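Local structure of molybdopterin molybdotransferase (Pyrococcus horikoshii, 1UZ5) at residues A60-D65 and P108-A113; D52-D57 and D112-F117. The protein probably inserts molybdenum into molybdopterin, converting adenylyl-molybdopterin and molybdate to Mo-molybdopterin and AMP, with magnesium as cofactor. All blocks are in the same frame, centred on the assembly; numbering follows the deposited sequence.

Contact 1. Residues A60-D65 and P108-A113; sequences AVRAED and PGNADA
V61 O is gripped by two consecutive amides: D112 N donates to it at 3.0 Å along a nearly straight N-H line (163°), and A113 N adds a weak bond at 3.3 Å. A111 leans its CA hydrogen on the same oxygen. In return V61 N donates to A113 O at 2.8 Å. Two residues, D112 and A113, thus face one, V61, which makes this a classic beta bulge where the edge strand 113-116 begins to pair antiparallel with strand 58-61 in the mixed sheet of the MoeA N-terminal region. With CG between its backbone N and carbonyl carbon (chi1 60°), D112 turns its carboxylate to the 3-10 segment that starts at A63. There OD1 takes A63 N at 2.7 Å through its syn lone pair, while OD2 accepts from a water that E64 N also holds. Were D112 replaced by an alanine, A63 N would probably lose its acceptor and the water held by E64 N its second partner. On the other flank, A60 CB sits against P108 CD (3.7 Å) and A111 CB, closing on the type II turn P108-A111. At the turn, R62 and N110 run side by side, their guanidinium and amide planes 65° apart; R62 CG rests 3.4 Å from N110 O, and both polar ends, R62 NH1 and N110 ND2, donate to L93 O.

Contact 2. Residues D52-D57 and D112-F117; sequences DRATVD and DAVIQF
V114 touches two residues of 52-57 at once, one with each methyl: CG2 meets A54 CB at 3.9 Å, and CG1 meets V56 CG2 at 4.1 Å. In the mixed sheet of the MoeA N-terminal region, the connection leading from the short strand 53-54 into strand 58-61 passes here over the face of the edge strand 113-116 that carries V114. The branches of V114 can divide in this way because CG1 stands opposite the backbone N (chi1 179°), which swings CG2 round beside that N and toward A54. V56 CG2 does double duty. Besides V114 it presses on Q116 CG at 3.8 Å, the two side chains crossing obliquely, so the aliphatic root of the glutamine makes this contact. Further along, the two backbones are joined by a single hydrogen bond, F117 N to D57 O, at 2.9 Å; it is bent, with 143° at the hydrogen, and the CA hydrogen of Q116 shares the same acceptor.

Around this first shell, I101 of strand 97-101 touches both A54 and V114, and V139 and L107 also touch V114. Strand 53-54 has its own sheet partner in strand 139-140, R53 bonding through its backbone with M140. D57 is fixed from outside too: its OD1 accepts from T103 N, which anchors the residue whose carbonyl holds F117. That carbonyl oxygen also has the first carbon of the phenylalanine side chain beside it, F117 CB lying 3.6 Å from D57 O.

In the fold
Contacts 1 and 2 share D112 and A113, and their centres are 10 Å apart. The bulge of contact 1 starts the edge strand; V114 and Q116 of that strand, with F117 just after it, meet 52-57 in contact 2. The two also touch directly: A60 CA lies 4.2 Å from V114 CG2, and V61 CG2 is the same distance from I115 CD1. Strands 58-61 and 113-116 are neighbours in the one sheet that both contacts reach. Strand 53-54 precedes 58-61 in the chain and approaches the same edge strand. Near contact 2, a sulfate, probably from the crystallisation liquor, lies about 6 Å from the D57 side chain and forms a weak, long ion pair with R53.

Contact 1. Residues A60-D65 and P108-A113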
loop_
_atom_site.group_PDB
_atom_site.type_symbol
_atom_site.label_atom_id
_atom_site.label_comp_id
_atom_site.label_asym_id
_atom_site.label_seq_id
_atom_site.Cartn_x
_atom_site.Cartn_y
_atom_site.Cartn_z
ATOM N N ALA A 60 -20.066 -40.075 -4.705
ATOM C CA ALA A 60 -19.020 -39.945 -5.700
ATOM C C ALA A 60 -19.173 -41.150 -6.608
ATOM O O ALA A 60 -19.295 -42.278 -6.130
ATOM C CB ALA A 60 -17.645 -39.972 -5.033
ATOM N N VAL A 61 -19.155 -40.910 -7.912
ATOM C CA VAL A 61 -19.308 -41.988 -8.882
ATOM C C VAL A 61 -18.417 -41.770 -10.090
ATOM O O VAL A 61 -17.818 -40.712 -10.254
ATOM C CB VAL A 61 -20.757 -42.058 -9.430
ATOM C CG1 VAL A 61 -21.755 -42.157 -8.291
ATOM C CG2 VAL A 61 -21.046 -40.818 -10.292
ATOM N N ARG A 62 -18.323 -42.799 -10.921
ATOM C CA ARG A 62 -17.593 -42.707 -12.177
ATOM C C ARG A 62 -18.772 -42.347 -13.087
ATOM O O ARG A 62 -19.671 -43.160 -13.282
ATOM C CB ARG A 62 -17.010 -44.069 -12.545
ATOM C CG ARG A 62 -15.976 -44.554 -11.554
ATOM C CD ARG A 62 -15.681 -46.038 -11.684
ATOM N NE ARG A 62 -15.417 -46.442 -13.058
ATOM C CZ ARG A 62 -14.471 -47.306 -13.412
ATOM N NH1 ARG A 62 -13.689 -47.858 -12.491
ATOM N NH2 ARG A 62 -14.305 -47.619 -14.688
ATOM N N ALA A 63 -18.793 -41.125 -13.606
ATOM C CA ALA A 63 -19.909 -40.670 -14.443
ATOM C C ALA A 63 -20.358 -41.668 -15.519
ATOM O O ALA A 63 -21.555 -41.868 -15.729
ATOM C CB ALA A 63 -19.564 -39.333 -15.081
ATOM N N GLU A 64 -19.393 -42.287 -16.187
ATOM C CA GLU A 64 -19.663 -43.260 -17.241
ATOM C C GLU A 64 -20.576 -44.408 -16.803
ATOM O O GLU A 64 -21.333 -44.939 -17.615
ATOM C CB GLU A 64 -18.344 -43.836 -17.753
ATOM C CG GLU A 64 -17.555 -44.575 -16.677
ATOM C CD GLU A 64 -16.092 -44.744 -17.030
ATOM O OE1 GLU A 64 -15.794 -45.395 -18.053
ATOM O OE2 GLU A 64 -15.240 -44.219 -16.281
ATOM N N ASP A 65 -20.503 -44.798 -15.531
ATOM C CA ASP A 65 -21.335 -45.892 -15.033
ATOM C C ASP A 65 -22.811 -45.512 -14.951
ATOM O O ASP A 65 -23.662 -46.362 -14.685
ATOM C CB ASP A 65 -20.879 -46.341 -13.641
ATOM C CG ASP A 65 -19.513 -46.998 -13.646
ATOM O OD1 ASP A 65 -18.988 -47.299 -14.739
ATOM O OD2 ASP A 65 -18.968 -47.222 -12.542
ATOM N N PRO A 108 -12.667 -40.038 -4.148
ATOM C CA PRO A 108 -11.817 -41.233 -4.144
ATOM C C PRO A 108 -11.329 -41.497 -5.573
ATOM O O PRO A 108 -11.820 -40.880 -6.527
ATOM C CB PRO A 108 -12.755 -42.317 -3.622
ATOM C CG PRO A 108 -14.092 -41.886 -4.151
ATOM C CD PRO A 108 -14.088 -40.382 -3.957
ATOM N N GLY A 109 -10.363 -42.396 -5.720
ATOM C CA GLY A 109 -9.829 -42.702 -7.038
ATOM C C GLY A 109 -10.893 -43.077 -8.062
ATOM O O GLY A 109 -11.881 -43.732 -7.728
ATOM N N ASN A 110 -10.681 -42.647 -9.303
ATOM C CA ASN A 110 -11.584 -42.902 -10.435
ATOM C C ASN A 110 -12.911 -42.152 -10.416
ATOM O O ASN A 110 -13.627 -42.149 -11.418
ATOM C CB ASN A 110 -11.875 -44.405 -10.596
ATOM C CG ASN A 110 -10.627 -45.209 -10.875
ATOM O OD1 ASN A 110 -9.702 -44.720 -11.512
ATOM N ND2 ASN A 110 -10.597 -46.452 -10.407
ATOM N N ALA A 111 -13.263 -41.524 -9.300
ATOM C CA ALA A 111 -14.524 -40.785 -9.265
ATOM C C ALA A 111 -14.350 -39.467 -10.010
ATOM O O ALA A 111 -13.285 -38.856 -9.944
ATOM C CB ALA A 111 -14.954 -40.516 -7.825
ATOM N N ASP A 112 -15.385 -39.026 -10.721
ATOM C CA ASP A 112 -15.295 -37.759 -11.441
ATOM C C ASP A 112 -16.571 -36.938 -11.333
ATOM O O ASP A 112 -16.719 -35.913 -11.992
ATOM C CB ASP A 112 -14.934 -37.987 -12.912
ATOM C CG ASP A 112 -15.951 -38.848 -13.647
ATOM O OD1 ASP A 112 -17.020 -39.141 -13.076
ATOM O OD2 ASP A 112 -15.677 -39.222 -14.806
ATOM N N ALA A 113 -17.494 -37.398 -10.497
ATOM C CA ALA A 113 -18.739 -36.682 -10.276
ATOM C C ALA A 113 -19.326 -37.057 -8.928
ATOM O O ALA A 113 -19.031 -38.122 -8.386
ATOM C CB ALA A 113 -19.745 -37.000 -11.384
HETATM O O HOH W 1 -16.782 -40.959 -16.476
HETATM O O HOH W 2 -13.474 -42.441 -14.163
#

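Contact 2. Residues D52-D57 and D112-F117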
loop_
_atom_site.group_PDB
_atom_site.type_symbol
_atom_site.label_atom_id
_atom_site.label_comp_id
_atom_site.label_asym_id
_atom_site.label_seq_id
_atom_site.Cartn_x
_atom_site.Cartn_y
_atom_site.Cartn_z
ATOM N N ASP A 52 -9.564 -32.453 -6.096
ATOM C CA ASP A 52 -10.953 -32.367 -6.551
ATOM C C ASP A 52 -11.820 -32.535 -5.313
ATOM O O ASP A 52 -11.678 -33.514 -4.587
ATOM C CB ASP A 52 -11.275 -33.492 -7.545
ATOM C CG ASP A 52 -10.473 -33.389 -8.826
ATOM O OD1 ASP A 52 -10.362 -34.411 -9.536
ATOM O OD2 ASP A 52 -9.957 -32.292 -9.129
ATOM N N ARG A 53 -12.710 -31.586 -5.052
ATOM C CA ARG A 53 -13.553 -31.716 -3.880
ATOM C C ARG A 53 -15.038 -31.677 -4.197
ATOM O O ARG A 53 -15.473 -31.016 -5.141
ATOM C CB ARG A 53 -13.179 -30.646 -2.834
ATOM C CG ARG A 53 -13.436 -29.211 -3.214
ATOM C CD ARG A 53 -12.728 -28.232 -2.247
ATOM N NE ARG A 53 -12.874 -28.580 -0.830
ATOM C CZ ARG A 53 -12.540 -27.780 0.184
ATOM N NH1 ARG A 53 -12.042 -26.570 -0.045
ATOM N NH2 ARG A 53 -12.700 -28.186 1.437
ATOM N N ALA A 54 -15.810 -32.429 -3.420
ATOM C CA ALA A 54 -17.251 -32.474 -3.603
ATOM C C ALA A 54 -17.811 -31.109 -3.224
ATOM O O ALA A 54 -17.309 -30.464 -2.302
ATOM C CB ALA A 54 -17.859 -33.540 -2.714
ATOM N N THR A 55 -18.844 -30.673 -3.936
ATOM C CA THR A 55 -19.467 -29.385 -3.653
ATOM C C THR A 55 -20.811 -29.584 -2.967
ATOM O O THR A 55 -21.483 -28.623 -2.608
ATOM C CB THR A 55 -19.675 -28.572 -4.942
ATOM O OG1 THR A 55 -20.514 -29.304 -5.844
ATOM C CG2 THR A 55 -18.337 -28.298 -5.613
ATOM N N VAL A 56 -21.199 -30.843 -2.788
ATOM C CA VAL A 56 -22.458 -31.180 -2.132
ATOM C C VAL A 56 -22.307 -32.524 -1.428
ATOM O O VAL A 56 -21.372 -33.272 -1.720
ATOM C CB VAL A 56 -23.615 -31.319 -3.156
ATOM C CG1 VAL A 56 -23.779 -30.035 -3.953
ATOM C CG2 VAL A 56 -23.343 -32.487 -4.089
ATOM N N ASP A 57 -23.210 -32.823 -0.494
ATOM C CA ASP A 57 -23.182 -34.113 0.187
ATOM C C ASP A 57 -23.856 -35.071 -0.788
ATOM O O ASP A 57 -24.890 -34.743 -1.362
ATOM C CB ASP A 57 -24.006 -34.104 1.481
ATOM C CG ASP A 57 -23.409 -33.229 2.567
ATOM O OD1 ASP A 57 -22.170 -33.087 2.625
ATOM O OD2 ASP A 57 -24.192 -32.701 3.381
ATOM N N ASP A 112 -15.385 -39.026 -10.721
ATOM C CA ASP A 112 -15.295 -37.759 -11.441
ATOM C C ASP A 112 -16.571 -36.938 -11.333
ATOM O O ASP A 112 -16.719 -35.913 -11.992
ATOM C CB ASP A 112 -14.934 -37.987 -12.912
ATOM C CG ASP A 112 -15.951 -38.848 -13.647
ATOM O OD1 ASP A 112 -17.020 -39.141 -13.076
ATOM O OD2 ASP A 112 -15.677 -39.222 -14.806
ATOM N N ALA A 113 -17.494 -37.398 -10.497
ATOM C CA ALA A 113 -18.739 -36.682 -10.276
ATOM C C ALA A 113 -19.326 -37.057 -8.928
ATOM O O ALA A 113 -19.031 -38.122 -8.386
ATOM C CB ALA A 113 -19.745 -37.000 -11.384
ATOM N N VAL A 114 -20.146 -36.162 -8.387
ATOM C CA VAL A 114 -20.825 -36.411 -7.129
ATOM C C VAL A 114 -22.302 -36.121 -7.352
ATOM O O VAL A 114 -22.671 -35.031 -7.787
ATOM C CB VAL A 114 -20.318 -35.500 -5.981
ATOM C CG1 VAL A 114 -21.102 -35.815 -4.705
ATOM C CG2 VAL A 114 -18.826 -35.725 -5.745
ATOM N N ILE A 115 -23.147 -37.100 -7.063
ATOM C CA ILE A 115 -24.586 -36.925 -7.234
ATOM C C ILE A 115 -25.187 -36.575 -5.879
ATOM O O ILE A 115 -25.022 -37.324 -4.918
ATOM C CB ILE A 115 -25.238 -38.219 -7.765
ATOM C CG1 ILE A 115 -24.580 -38.616 -9.092
ATOM C CG2 ILE A 115 -26.738 -38.013 -7.934
ATOM C CD1 ILE A 115 -25.116 -39.914 -9.706
ATOM N N GLN A 116 -25.857 -35.429 -5.803
ATOM C CA GLN A 116 -26.473 -34.969 -4.562
ATOM C C GLN A 116 -27.208 -36.090 -3.856
ATOM O O GLN A 116 -27.805 -36.954 -4.491
ATOM C CB GLN A 116 -27.465 -33.839 -4.824
ATOM C CG GLN A 116 -26.877 -32.595 -5.438
ATOM C CD GLN A 116 -27.937 -31.542 -5.691
ATOM O OE1 GLN A 116 -28.537 -31.016 -4.756
ATOM N NE2 GLN A 116 -28.183 -31.239 -6.962
ATOM N N PHE A 117 -27.167 -36.048 -2.531
ATOM C CA PHE A 117 -27.806 -37.049 -1.695
ATOM C C PHE A 117 -29.273 -37.262 -2.078
ATOM O O PHE A 117 -29.738 -38.392 -2.201
ATOM C CB PHE A 117 -27.712 -36.606 -0.231
ATOM C CG PHE A 117 -28.114 -37.665 0.754
ATOM C CD1 PHE A 117 -27.350 -38.819 0.907
ATOM C CD2 PHE A 117 -29.257 -37.513 1.529
ATOM C CE1 PHE A 117 -27.718 -39.809 1.818
ATOM C CE2 PHE A 117 -29.635 -38.498 2.444
ATOM C CZ PHE A 117 -28.863 -39.648 2.587
#